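Local coordinates for protein C2 toxin component I (Clostridium botulinum, PDB 2J3X) that catalyses, as the enzymatic component of the binary C2 toxin, ADP-ribosylation, probably of actin in target cells, at residues 95-100 with 165-170; 147-152 with 183-188; 296-301 with 364-369; 395-400 with 424-429. The protein carries 2 engineered substitutions. One frame throughout, in Å; residues are numbered along the deposited sequence.

Contact 1: residues 95-100 with 165-170; sequences DRDAIG and KTRVPT. With SO4 (sulfate ion), chain T.
The antiparallel strand pair 98-102 and 162-168, at the middle of the mixed sheet in the N-terminal ADP-ribosyltransferase-like region, is joined here by A98 with V168 and G100 with T166 as hydrogen-bonded pairs. The short axes run 166° apart, and the ladder holds four main-chain bonds, from V168 N to A98 O (2.8 Å) to the longer G100 N to T166 O (3.2 Å). I99 and R167 form the non-hydrogen-bonded pair between them, their side chains on one face; A98, T166 and V168 occupy the other, which packs on L149.

Just before strand 98-102 the bonding passes to a side chain. D97 uses its two carboxylate oxygens separately. D97 OD1 accepts T170 N at 2.9 Å, while D97 OD2 takes both NE (2.6 Å) and NH2 (2.9 Å) of R167 in a side-on salt bridge. OD2 lies in the guanidinium plane although the two flat groups stand 87° apart, and both nitrogens reach it from its anti side, somewhat out of the carboxylate plane. R167 arrives there with its chain extended from CG to NE and CG opposite the backbone N (chi1 175°). R167 NH1 is 4.0 Å from I99 CD1.

R96 turns elsewhere: NE binds E6 O, and R96 NH1 donates to a sulfate oxygen, O3, at 3.0 Å. Two donors on one D97 oxygen and a third on the other would be expected to favour its ionised form and to fix the carboxylate's rotation.

Contact 2: residues 147-152 with 183-188; sequences ISLGLN and VSLLLN
I147 and L187 open an antiparallel ladder between strands 147-150 and 183-187, two neighbours in the mixed sheet of the N-terminal ADP-ribosyltransferase-like region, with axes 152° apart. Five main-chain hydrogen bonds supply its register. I147 and L187 bond reciprocally, as do L149 and L185, and L151 N to V183 O (2.9 Å) carries the pairing one residue past the end of the first strand. The bond from I147 N to L187 O is the long one at 3.2 Å, its donor 46° out of the carbonyl plane.

Apolar contacts gather on the face that bears I147, L149, L185 and L187. I147 CG2, set between N and the carbonyl carbon of its own residue, presses on L187 CB at 3.5 Å, tighter than usual carbon packing. L149 and L185 run side by side in one direction, L149 CD2 to L185 CD1 3.8 Å. L151 crosses L185 at about a right angle and sets CD1 3.8 Å from V183 CG1; W21 of helix 15-30 touches both L151 and L185.

Polar links lie on the S148 side and at the strand end. The S148 hydroxyl is also bonded to K50. Water 2 accepts from V183 N and donates to N152 OD1. Water 1 is 2.9 Å from S148 OG and donates to L185 O at 2.8 Å.

Contact 3: residues 296-301 with 364-369; sequences IAYRRV and IFRLRL
R366 lies alongside Y298 and points the same way, from the non-hydrogen-bonded pair these two residues form between antiparallel strands 363-369 and 295-301. R366 CB starts the contact 3.7 Å from Y298 CE1. R366 CG is wedged between two neighbours, 3.5 Å from I296 CG2 and 3.6 Å from Y298 CE1. With CG opposite the backbone N (chi1 177°) and the chain straight as far as NE, R366 CD is carried to the phenol oxygen, Y298 OH, at 3.6 Å. R366 NE meets the same Y298 OH at 3.5 Å in a weak bond that lies in the guanidinium plane; ring and guanidinium are 37° apart. I296 CD1 covers one guanidinium face toward its rim. Stronger partners hold the tip: D220 and D422 by salt bridges, T142 by a hydrogen bond, and D220 also bonds Y298 OH.

Farther along the same face, I364 CG1 sits over the centre of the R300 guanidinium, 3.5 Å above its plane, while R300 NE donates to S353 O. The opposite face bears R299, whose NE donates to a glycerol, probably from the crystallisation liquor. R299 on this strand, its NH1 bonded to S348 O at the head of the Ser-Thr-Ser run 348-350, is consistent with the NAD-binding core of R-S-E class ADP-ribosyltransferases.

Contact 4: residues 395-400 with 424-429; sequences NSTFKI and EGIQNK
T397 meets K429 and I426 through the two branches of its side chain. At chi1 -55° T397 OG1 lies beside its own backbone N and accepts K429 N at 2.9 Å, while CG2, opposite that N, crosses I426 and rests 3.8 Å from its CG1. I426 holds CG1 between its own N and carbonyl carbon (chi1 57°). I426 CG2, set beside N, is thereby left to touch K399 CB at 3.9 Å.

These contacts belong to the open end of the long beta hairpin 397-411/414-426 in the C-terminal ADP-ribosyltransferase region. K399 and E424 form its hydrogen-bonded pair here, with K399 N to E424 O at 2.8 Å, and F398 stands opposite G425 as a non-hydrogen-bonded pair. The F398 ring meets the partner backbone obliquely, F398 CD1 3.5 Å from E424 O, and A423 packs against it too. The acid and the lysine of the K399-E424 pair diverge: K399 bends at its last torsion to reach G338 O, and E424 OE1 goes to Q139.

Water 3 links the two segments beside I426. It accepts from T397 N at 2.8 Å, with I426 O and N428 OD1 each 2.7 Å away as possible acceptors of its protons.

How the contacts relate
From the N terminus, contact 1 starts at 95-100 and closes at 165-170; contact 2 starts within that span, at 147-152, and closes beyond it at 183-188, so the two loops cross. Both lie in one sheet, where strands 98-102 and 147-150 are neighbours, and L149 CD1 reaches T166 CG2 at 3.7 Å. The chain then enters the second ADP-ribosyltransferase region. Contact 3 closes the loop from 296-301 to 364-369, and contact 4, in series, closes the long hairpin 397-411/414-426 at its open end. F398 packs on L367 and L369, joining these two through one sheet. Between the two pairs the nearest atoms remain at least about 12 Å apart.

Contact 1: residues 95-100 with 165-170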
loop_
_atom_site.group_PDB
_atom_site.type_symbol
_atom_site.label_atom_id
_atom_site.label_comp_id
_atom_site.label_asym_id
_atom_site.label_seq_id
_atom_site.Cartn_x
_atom_site.Cartn_y
_atom_site.Cartn_z
ATOM N N ASP A 95 4.663 16.165 -21.038
ATOM C CA ASP A 95 4.617 17.609 -21.309
ATOM C C ASP A 95 3.177 18.128 -21.332
ATOM O O ASP A 95 2.932 19.339 -21.419
ATOM C CB ASP A 95 5.408 17.969 -22.581
ATOM C CG ASP A 95 4.823 17.355 -23.847
ATOM O OD1 ASP A 95 3.881 16.536 -23.770
ATOM O OD2 ASP A 95 5.315 17.709 -24.947
ATOM N N ARG A 96 2.225 17.209 -21.165
ATOM C CA ARG A 96 0.792 17.524 -21.100
ATOM C C ARG A 96 0.180 16.571 -20.051
ATOM O O ARG A 96 0.763 15.513 -19.793
ATOM C CB ARG A 96 0.110 17.217 -22.447
ATOM C CG ARG A 96 0.704 17.841 -23.694
ATOM C CD ARG A 96 0.449 16.931 -24.884
ATOM N NE ARG A 96 -0.952 16.972 -25.303
ATOM C CZ ARG A 96 -1.465 16.368 -26.386
ATOM N NH1 ARG A 96 -0.703 15.621 -27.209
ATOM N NH2 ARG A 96 -2.763 16.504 -26.633
ATOM N N ASP A 97 -0.998 16.910 -19.526
ATOM C CA ASP A 97 -1.745 15.972 -18.667
ATOM C C ASP A 97 -2.191 14.792 -19.533
ATOM O O ASP A 97 -2.232 14.909 -20.759
ATOM C CB ASP A 97 -2.993 16.620 -18.108
ATOM C CG ASP A 97 -2.732 17.677 -17.038
ATOM O OD1 ASP A 97 -1.566 17.955 -16.655
ATOM O OD2 ASP A 97 -3.759 18.198 -16.547
ATOM N N ALA A 98 -2.569 13.657 -18.915
ATOM C CA ALA A 98 -3.006 12.513 -19.719
ATOM C C ALA A 98 -4.227 11.985 -19.006
ATOM O O ALA A 98 -4.216 11.864 -17.782
ATOM C CB ALA A 98 -1.916 11.433 -19.783
ATOM N N ILE A 99 -5.267 11.665 -19.770
ATOM C CA ILE A 99 -6.504 11.142 -19.184
ATOM C C ILE A 99 -6.619 9.674 -19.631
ATOM O O ILE A 99 -6.414 9.355 -20.800
ATOM C CB ILE A 99 -7.693 11.937 -19.713
ATOM C CG1 ILE A 99 -7.587 13.399 -19.189
ATOM C CG2 ILE A 99 -9.034 11.304 -19.287
ATOM C CD1 ILE A 99 -8.486 14.311 -19.916
ATOM N N GLY A 100 -7.027 8.792 -18.720
ATOM C CA GLY A 100 -7.229 7.411 -19.140
ATOM C C GLY A 100 -7.663 6.588 -17.929
ATOM O O GLY A 100 -8.139 7.142 -16.950
ATOM N N LYS A 165 -11.226 6.098 -13.836
ATOM C CA LYS A 165 -10.698 7.122 -14.792
ATOM C C LYS A 165 -9.981 8.197 -13.965
ATOM O O LYS A 165 -10.465 8.570 -12.886
ATOM C CB LYS A 165 -11.877 7.757 -15.541
ATOM C CG LYS A 165 -11.480 8.703 -16.654
ATOM C CD LYS A 165 -12.735 9.185 -17.414
ATOM C CE LYS A 165 -12.363 10.116 -18.493
ATOM N NZ LYS A 165 -13.690 10.484 -19.155
ATOM N N THR A 166 -8.815 8.626 -14.419
ATOM C CA THR A 166 -8.048 9.613 -13.704
ATOM C C THR A 166 -7.317 10.512 -14.697
ATOM O O THR A 166 -7.333 10.271 -15.886
ATOM C CB THR A 166 -7.041 8.967 -12.703
ATOM O OG1 THR A 166 -6.537 9.985 -11.824
ATOM C CG2 THR A 166 -5.875 8.316 -13.434
ATOM N N ARG A 167 -6.695 11.550 -14.182
ATOM C CA ARG A 167 -5.841 12.468 -14.961
ATOM C C ARG A 167 -4.443 12.453 -14.346
ATOM O O ARG A 167 -4.280 12.729 -13.143
ATOM C CB ARG A 167 -6.473 13.853 -14.853
ATOM C CG ARG A 167 -5.692 15.017 -15.479
ATOM C CD ARG A 167 -6.607 16.225 -15.463
ATOM N NE ARG A 167 -6.121 17.247 -16.388
ATOM C CZ ARG A 167 -6.809 17.829 -17.375
ATOM N NH1 ARG A 167 -8.094 17.536 -17.630
ATOM N NH2 ARG A 167 -6.187 18.731 -18.115
ATOM N N VAL A 168 -3.426 12.154 -15.147
ATOM C CA VAL A 168 -2.064 12.191 -14.687
ATOM C C VAL A 168 -1.502 13.581 -15.019
ATOM O O VAL A 168 -1.568 14.008 -16.179
ATOM C CB VAL A 168 -1.208 11.159 -15.437
ATOM C CG1 VAL A 168 0.243 11.166 -14.891
ATOM C CG2 VAL A 168 -1.882 9.773 -15.363
ATOM N N PRO A 169 -0.941 14.269 -14.005
ATOM C CA PRO A 169 -0.366 15.608 -14.227
ATOM C C PRO A 169 0.836 15.686 -15.142
ATOM O O PRO A 169 1.688 14.797 -15.144
ATOM C CB PRO A 169 -0.022 16.073 -12.793
ATOM C CG PRO A 169 -0.972 15.267 -11.926
ATOM C CD PRO A 169 -0.916 13.909 -12.581
ATOM N N THR A 170 0.956 16.801 -15.888
ATOM C CA THR A 170 2.154 17.069 -16.668
ATOM C C THR A 170 3.338 17.027 -15.704
ATOM O O THR A 170 3.172 17.292 -14.504
ATOM C CB THR A 170 2.133 18.474 -17.347
ATOM O OG1 THR A 170 2.041 19.428 -16.309
ATOM C CG2 THR A 170 0.895 18.669 -18.025
HETATM S S SO4 T . 3.152 14.339 -26.516
HETATM O O1 SO4 T . 4.130 14.296 -27.605
HETATM O O2 SO4 T . 3.117 15.712 -26.014
HETATM O O3 SO4 T . 1.825 13.970 -27.036
HETATM O O4 SO4 T . 3.556 13.455 -25.417
#

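Contact 2: residues 147-152 with 183-188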
loop_
_atom_site.group_PDB
_atom_site.type_symbol
_atom_site.label_atom_id
_atom_site.label_comp_id
_atom_site.label_asym_id
_atom_site.label_seq_id
_atom_site.Cartn_x
_atom_site.Cartn_y
_atom_site.Cartn_z
ATOM N N ILE A 147 1.899 1.431 -12.235
ATOM C CA ILE A 147 0.493 1.611 -12.560
ATOM C C ILE A 147 0.390 1.842 -14.070
ATOM O O ILE A 147 1.310 2.429 -14.688
ATOM C CB ILE A 147 -0.103 2.744 -11.677
ATOM C CG1 ILE A 147 -1.623 2.774 -11.698
ATOM C CG2 ILE A 147 0.512 4.098 -12.042
ATOM C CD1 ILE A 147 -2.210 3.865 -10.758
ATOM N N SER A 148 -0.652 1.287 -14.692
ATOM C CA SER A 148 -0.833 1.414 -16.144
ATOM C C SER A 148 -2.012 2.329 -16.377
ATOM O O SER A 148 -2.987 2.257 -15.640
ATOM C CB SER A 148 -1.141 0.061 -16.753
ATOM O OG SER A 148 -0.025 -0.831 -16.630
ATOM N N LEU A 149 -1.932 3.206 -17.374
ATOM C CA LEU A 149 -3.055 4.088 -17.700
ATOM C C LEU A 149 -3.512 3.755 -19.117
ATOM O O LEU A 149 -2.804 4.126 -20.083
ATOM C CB LEU A 149 -2.619 5.547 -17.634
ATOM C CG LEU A 149 -3.778 6.533 -17.861
ATOM C CD1 LEU A 149 -4.628 6.872 -16.599
ATOM C CD2 LEU A 149 -3.238 7.876 -18.464
ATOM N N GLY A 150 -4.614 3.017 -19.252
ATOM C CA GLY A 150 -5.139 2.630 -20.592
ATOM C C GLY A 150 -5.706 3.872 -21.269
ATOM O O GLY A 150 -6.378 4.667 -20.634
ATOM N N LEU A 151 -5.398 4.053 -22.558
ATOM C CA LEU A 151 -5.704 5.328 -23.188
ATOM C C LEU A 151 -7.026 5.371 -23.913
ATOM O O LEU A 151 -7.492 6.463 -24.256
ATOM C CB LEU A 151 -4.589 5.756 -24.169
ATOM C CG LEU A 151 -3.276 6.008 -23.415
ATOM C CD1 LEU A 151 -2.183 6.403 -24.415
ATOM C CD2 LEU A 151 -3.428 7.054 -22.331
ATOM N N ASN A 152 -7.650 4.217 -24.138
ATOM C CA ASN A 152 -8.974 4.251 -24.753
ATOM C C ASN A 152 -9.835 3.078 -24.295
ATOM O O ASN A 152 -9.373 2.263 -23.454
ATOM C CB ASN A 152 -8.905 4.336 -26.303
ATOM C CG ASN A 152 -8.270 3.106 -26.939
ATOM O OD1 ASN A 152 -8.376 1.998 -26.409
ATOM N ND2 ASN A 152 -7.583 3.293 -28.081
ATOM N N VAL A 183 -3.311 0.750 -25.944
ATOM C CA VAL A 183 -2.163 1.606 -25.741
ATOM C C VAL A 183 -2.232 2.109 -24.302
ATOM O O VAL A 183 -3.303 2.523 -23.859
ATOM C CB VAL A 183 -2.217 2.805 -26.733
ATOM C CG1 VAL A 183 -0.909 3.617 -26.660
ATOM C CG2 VAL A 183 -2.466 2.292 -28.144
ATOM N N SER A 184 -1.107 2.105 -23.588
ATOM C CA SER A 184 -1.113 2.499 -22.172
ATOM C C SER A 184 0.132 3.286 -21.796
ATOM O O SER A 184 1.221 3.105 -22.376
ATOM C CB SER A 184 -1.186 1.261 -21.235
ATOM O OG SER A 184 -2.321 0.477 -21.518
ATOM N N LEU A 185 -0.021 4.163 -20.837
ATOM C CA LEU A 185 1.189 4.719 -20.189
ATOM C C LEU A 185 1.571 3.767 -19.056
ATOM O O LEU A 185 0.721 3.081 -18.501
ATOM C CB LEU A 185 0.963 6.093 -19.578
ATOM C CG LEU A 185 0.290 7.182 -20.450
ATOM C CD1 LEU A 185 0.291 8.515 -19.795
ATOM C CD2 LEU A 185 1.003 7.239 -21.834
ATOM N N LEU A 186 2.846 3.786 -18.707
ATOM C CA LEU A 186 3.329 3.071 -17.542
ATOM C C LEU A 186 3.832 4.159 -16.611
ATOM O O LEU A 186 4.620 5.019 -17.034
ATOM C CB LEU A 186 4.491 2.141 -17.963
ATOM C CG LEU A 186 4.922 1.239 -16.786
ATOM C CD1 LEU A 186 3.806 0.290 -16.386
ATOM C CD2 LEU A 186 6.169 0.477 -17.193
ATOM N N LEU A 187 3.408 4.140 -15.348
ATOM C CA LEU A 187 3.866 5.163 -14.396
ATOM C C LEU A 187 4.565 4.468 -13.211
ATOM O O LEU A 187 4.460 3.246 -13.074
ATOM C CB LEU A 187 2.704 6.038 -13.882
ATOM C CG LEU A 187 1.695 6.511 -14.921
ATOM C CD1 LEU A 187 0.576 7.231 -14.150
ATOM C CD2 LEU A 187 2.348 7.467 -15.898
ATOM N N ASN A 188 5.284 5.253 -12.406
ATOM C CA ASN A 188 6.090 4.756 -11.297
ATOM C C ASN A 188 5.256 3.926 -10.323
ATOM O O ASN A 188 4.008 4.060 -10.210
ATOM C CB ASN A 188 6.645 5.966 -10.528
ATOM C CG ASN A 188 7.789 6.635 -11.258
ATOM O OD1 ASN A 188 8.437 5.995 -12.080
ATOM N ND2 ASN A 188 8.113 7.856 -10.874
HETATM O O HOH W 1 1.210 0.395 -18.938
HETATM O O HOH W 2 -6.104 1.259 -24.988
#

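Contact 3: residues 296-301 with 364-369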
loop_
_atom_site.group_PDB
_atom_site.type_symbol
_atom_site.label_atom_id
_atom_site.label_comp_id
_atom_site.label_asym_id
_atom_site.label_seq_id
_atom_site.Cartn_x
_atom_site.Cartn_y
_atom_site.Cartn_z
ATOM N N ILE A 296 2.398 6.475 6.475
ATOM C CA ILE A 296 2.246 5.035 6.687
ATOM C C ILE A 296 3.343 4.530 7.652
ATOM O O ILE A 296 4.529 4.762 7.437
ATOM C CB ILE A 296 2.326 4.295 5.331
ATOM C CG1 ILE A 296 1.104 4.696 4.435
ATOM C CG2 ILE A 296 2.468 2.764 5.530
ATOM C CD1 ILE A 296 -0.276 4.157 5.006
ATOM N N ALA A 297 2.929 3.783 8.684
ATOM C CA ALA A 297 3.879 3.013 9.448
ATOM C C ALA A 297 3.417 1.522 9.459
ATOM O O ALA A 297 2.297 1.209 9.074
ATOM C CB ALA A 297 3.939 3.525 10.855
ATOM N N TYR A 298 4.308 0.629 9.867
ATOM C CA TYR A 298 4.064 -0.824 9.686
ATOM C C TYR A 298 4.129 -1.562 11.002
ATOM O O TYR A 298 4.914 -1.221 11.897
ATOM C CB TYR A 298 5.155 -1.393 8.760
ATOM C CG TYR A 298 4.944 -0.945 7.351
ATOM C CD1 TYR A 298 4.003 -1.591 6.533
ATOM C CD2 TYR A 298 5.657 0.197 6.851
ATOM C CE1 TYR A 298 3.774 -1.170 5.199
ATOM C CE2 TYR A 298 5.453 0.658 5.521
ATOM C CZ TYR A 298 4.493 -0.033 4.715
ATOM O OH TYR A 298 4.239 0.345 3.424
ATOM N N ARG A 299 3.321 -2.615 11.117
ATOM C CA ARG A 299 3.426 -3.499 12.279
ATOM C C ARG A 299 3.091 -4.921 11.803
ATOM O O ARG A 299 1.960 -5.173 11.369
ATOM C CB ARG A 299 2.418 -3.075 13.296
ATOM C CG ARG A 299 2.487 -3.889 14.632
ATOM C CD ARG A 299 1.513 -3.274 15.621
ATOM N NE ARG A 299 1.257 -4.214 16.739
ATOM C CZ ARG A 299 2.111 -4.484 17.714
ATOM N NH1 ARG A 299 3.302 -3.884 17.762
ATOM N NH2 ARG A 299 1.774 -5.372 18.656
ATOM N N ARG A 300 4.097 -5.800 11.874
ATOM C CA ARG A 300 3.938 -7.175 11.410
ATOM C C ARG A 300 3.591 -8.047 12.619
ATOM O O ARG A 300 4.227 -7.904 13.671
ATOM C CB ARG A 300 5.244 -7.668 10.811
ATOM C CG ARG A 300 5.489 -7.160 9.346
ATOM C CD ARG A 300 6.915 -7.539 8.905
ATOM N NE ARG A 300 7.122 -7.328 7.471
ATOM C CZ ARG A 300 6.915 -8.255 6.538
ATOM N NH1 ARG A 300 6.422 -9.496 6.834
ATOM N NH2 ARG A 300 7.105 -7.931 5.294
ATOM N N VAL A 301 2.600 -8.928 12.447
ATOM C CA VAL A 301 2.109 -9.801 13.528
ATOM C C VAL A 301 1.914 -11.190 12.980
ATOM O O VAL A 301 1.888 -11.395 11.751
ATOM C CB VAL A 301 0.823 -9.311 14.169
ATOM C CG1 VAL A 301 1.012 -7.906 14.784
ATOM C CG2 VAL A 301 -0.305 -9.286 13.112
ATOM N N ILE A 364 0.950 -8.150 7.698
ATOM C CA ILE A 364 1.682 -6.883 7.691
ATOM C C ILE A 364 0.658 -5.758 7.788
ATOM O O ILE A 364 0.013 -5.463 6.814
ATOM C CB ILE A 364 2.448 -6.720 6.374
ATOM C CG1 ILE A 364 3.367 -7.921 6.059
ATOM C CG2 ILE A 364 3.198 -5.346 6.359
ATOM C CD1 ILE A 364 3.617 -8.131 4.521
ATOM N N PHE A 365 0.531 -5.129 8.950
ATOM C CA PHE A 365 -0.358 -3.977 9.075
ATOM C C PHE A 365 0.320 -2.776 8.469
ATOM O O PHE A 365 1.435 -2.433 8.868
ATOM C CB PHE A 365 -0.755 -3.654 10.483
ATOM C CG PHE A 365 -1.867 -4.548 10.989
ATOM C CD1 PHE A 365 -3.190 -4.254 10.716
ATOM C CD2 PHE A 365 -1.553 -5.706 11.686
ATOM C CE1 PHE A 365 -4.237 -5.086 11.203
ATOM C CE2 PHE A 365 -2.600 -6.544 12.166
ATOM C CZ PHE A 365 -3.933 -6.217 11.902
ATOM N N ARG A 366 -0.347 -2.221 7.451
ATOM C CA ARG A 366 0.132 -1.003 6.764
ATOM C C ARG A 366 -0.812 0.081 7.317
ATOM O O ARG A 366 -1.917 0.292 6.827
ATOM C CB ARG A 366 0.046 -1.243 5.228
ATOM C CG ARG A 366 0.480 0.056 4.436
ATOM C CD ARG A 366 0.689 -0.247 2.984
ATOM N NE ARG A 366 1.029 0.998 2.274
ATOM C CZ ARG A 366 0.179 1.692 1.501
ATOM N NH1 ARG A 366 -1.064 1.240 1.295
ATOM N NH2 ARG A 366 0.613 2.843 0.902
ATOM N N LEU A 367 -0.384 0.744 8.392
ATOM C CA LEU A 367 -1.273 1.581 9.200
ATOM C C LEU A 367 -1.166 3.015 8.707
ATOM O O LEU A 367 -0.074 3.554 8.670
ATOM C CB LEU A 367 -0.826 1.589 10.692
ATOM C CG LEU A 367 -0.871 0.165 11.271
ATOM C CD1 LEU A 367 -0.272 0.160 12.667
ATOM C CD2 LEU A 367 -2.329 -0.335 11.276
ATOM N N ARG A 368 -2.287 3.632 8.365
ATOM C CA ARG A 368 -2.260 5.067 8.099
ATOM C C ARG A 368 -2.292 5.831 9.411
ATOM O O ARG A 368 -3.276 5.763 10.157
ATOM C CB ARG A 368 -3.441 5.454 7.170
ATOM C CG ARG A 368 -3.505 7.030 6.925
ATOM C CD ARG A 368 -4.805 7.357 6.128
ATOM N NE ARG A 368 -4.804 6.546 4.896
ATOM C CZ ARG A 368 -5.881 6.008 4.292
ATOM N NH1 ARG A 368 -7.085 6.172 4.787
ATOM N NH2 ARG A 368 -5.728 5.238 3.189
ATOM N N LEU A 369 -1.220 6.570 9.691
ATOM C CA LEU A 369 -1.180 7.399 10.890
ATOM C C LEU A 369 -1.595 8.776 10.473
ATOM O O LEU A 369 -0.847 9.431 9.790
ATOM C CB LEU A 369 0.253 7.432 11.478
ATOM C CG LEU A 369 0.814 6.009 11.790
ATOM C CD1 LEU A 369 2.216 6.115 12.510
ATOM C CD2 LEU A 369 -0.182 5.132 12.599
#

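Contact 4: residues 395-400 with 424-429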
loop_
_atom_site.group_PDB
_atom_site.type_symbol
_atom_site.label_atom_id
_atom_site.label_comp_id
_atom_site.label_asym_id
_atom_site.label_seq_id
_atom_site.Cartn_x
_atom_site.Cartn_y
_atom_site.Cartn_z
ATOM N N ASN A 395 -5.019 2.060 23.355
ATOM C CA ASN A 395 -6.365 2.153 22.792
ATOM C C ASN A 395 -6.386 2.695 21.351
ATOM O O ASN A 395 -7.374 3.279 20.956
ATOM C CB ASN A 395 -7.268 3.036 23.679
ATOM C CG ASN A 395 -7.485 2.455 25.063
ATOM O OD1 ASN A 395 -7.835 1.305 25.184
ATOM N ND2 ASN A 395 -7.301 3.269 26.112
ATOM N N SER A 396 -5.310 2.565 20.583
ATOM C CA SER A 396 -5.366 3.025 19.178
ATOM C C SER A 396 -6.073 1.926 18.369
ATOM O O SER A 396 -5.555 0.803 18.241
ATOM C CB SER A 396 -3.941 3.252 18.612
ATOM O OG SER A 396 -3.309 4.405 19.223
ATOM N N THR A 397 -7.227 2.266 17.799
ATOM C CA THR A 397 -8.045 1.316 17.110
ATOM C C THR A 397 -7.982 1.636 15.627
ATOM O O THR A 397 -7.910 2.813 15.249
ATOM C CB THR A 397 -9.510 1.458 17.622
ATOM O OG1 THR A 397 -9.494 1.317 19.078
ATOM C CG2 THR A 397 -10.428 0.465 17.011
ATOM N N PHE A 398 -8.030 0.599 14.812
ATOM C CA PHE A 398 -7.918 0.709 13.348
ATOM C C PHE A 398 -9.030 -0.107 12.666
ATOM O O PHE A 398 -9.552 -1.058 13.234
ATOM C CB PHE A 398 -6.550 0.186 12.849
ATOM C CG PHE A 398 -5.411 1.057 13.247
ATOM C CD1 PHE A 398 -5.061 2.181 12.458
ATOM C CD2 PHE A 398 -4.712 0.800 14.442
ATOM C CE1 PHE A 398 -3.972 3.022 12.823
ATOM C CE2 PHE A 398 -3.680 1.664 14.844
ATOM C CZ PHE A 398 -3.306 2.755 14.055
ATOM N N LYS A 399 -9.418 0.306 11.471
ATOM C CA LYS A 399 -10.379 -0.421 10.671
ATOM C C LYS A 399 -9.647 -0.825 9.395
ATOM O O LYS A 399 -9.043 0.020 8.741
ATOM C CB LYS A 399 -11.578 0.484 10.297
ATOM C CG LYS A 399 -12.616 -0.256 9.481
ATOM C CD LYS A 399 -13.999 0.513 9.581
ATOM C CE LYS A 399 -14.916 0.199 8.400
ATOM N NZ LYS A 399 -15.826 -0.994 8.586
ATOM N N ILE A 400 -9.633 -2.131 9.080
ATOM C CA ILE A 400 -9.076 -2.624 7.857
ATOM C C ILE A 400 -9.949 -2.279 6.695
ATOM O O ILE A 400 -11.155 -2.548 6.725
ATOM C CB ILE A 400 -8.983 -4.199 7.922
ATOM C CG1 ILE A 400 -8.092 -4.524 9.150
ATOM C CG2 ILE A 400 -8.430 -4.761 6.639
ATOM C CD1 ILE A 400 -8.023 -6.092 9.479
ATOM N N GLU A 424 -6.957 2.102 8.691
ATOM C CA GLU A 424 -7.034 3.574 9.017
ATOM C C GLU A 424 -7.510 3.717 10.456
ATOM O O GLU A 424 -8.157 2.794 11.004
ATOM C CB GLU A 424 -8.042 4.251 8.075
ATOM C CG GLU A 424 -9.517 3.723 8.328
ATOM C CD GLU A 424 -10.585 4.290 7.409
ATOM O OE1 GLU A 424 -10.275 5.105 6.478
ATOM O OE2 GLU A 424 -11.747 3.859 7.653
ATOM N N GLY A 425 -7.192 4.843 11.080
ATOM C CA GLY A 425 -7.542 5.100 12.493
ATOM C C GLY A 425 -9.011 5.409 12.656
ATOM O O GLY A 425 -9.590 6.119 11.826
ATOM N N ILE A 426 -9.631 4.829 13.684
ATOM C CA ILE A 426 -11.030 5.152 13.993
ATOM C C ILE A 426 -11.143 5.365 15.505
ATOM O O ILE A 426 -10.152 5.118 16.194
ATOM C CB ILE A 426 -11.982 4.036 13.550
ATOM C CG1 ILE A 426 -11.582 2.723 14.202
ATOM C CG2 ILE A 426 -11.970 3.890 12.055
ATOM C CD1 ILE A 426 -12.714 1.641 14.025
ATOM N N GLN A 427 -12.304 5.821 16.008
ATOM C CA GLN A 427 -12.454 6.113 17.446
ATOM C C GLN A 427 -11.991 4.960 18.320
ATOM O O GLN A 427 -12.381 3.812 18.093
ATOM C CB GLN A 427 -13.885 6.488 17.856
ATOM C CG GLN A 427 -13.975 6.818 19.359
ATOM C CD GLN A 427 -15.380 6.779 19.952
ATOM O OE1 GLN A 427 -16.238 7.598 19.614
ATOM N NE2 GLN A 427 -15.594 5.864 20.895
ATOM N N ASN A 428 -11.151 5.303 19.313
ATOM C CA ASN A 428 -10.685 4.381 20.368
ATOM C C ASN A 428 -11.868 3.518 20.768
ATOM O O ASN A 428 -12.976 4.037 21.043
ATOM C CB ASN A 428 -10.256 5.158 21.629
ATOM C CG ASN A 428 -9.062 6.089 21.405
ATOM O OD1 ASN A 428 -8.432 6.102 20.340
ATOM N ND2 ASN A 428 -8.743 6.879 22.436
ATOM N N LYS A 429 -11.654 2.211 20.815
ATOM C CA LYS A 429 -12.742 1.313 21.178
ATOM C C LYS A 429 -13.109 1.517 22.653
ATOM O O LYS A 429 -12.237 1.477 23.537
ATOM C CB LYS A 429 -12.414 -0.145 20.846
ATOM C CG LYS A 429 -13.659 -0.939 20.410
ATOM C CD LYS A 429 -14.231 -0.453 19.040
ATOM C CE LYS A 429 -15.790 -0.420 19.007
ATOM N NZ LYS A 429 -16.404 0.572 19.969
HETATM O O HOH W 3 -8.175 4.914 17.951
#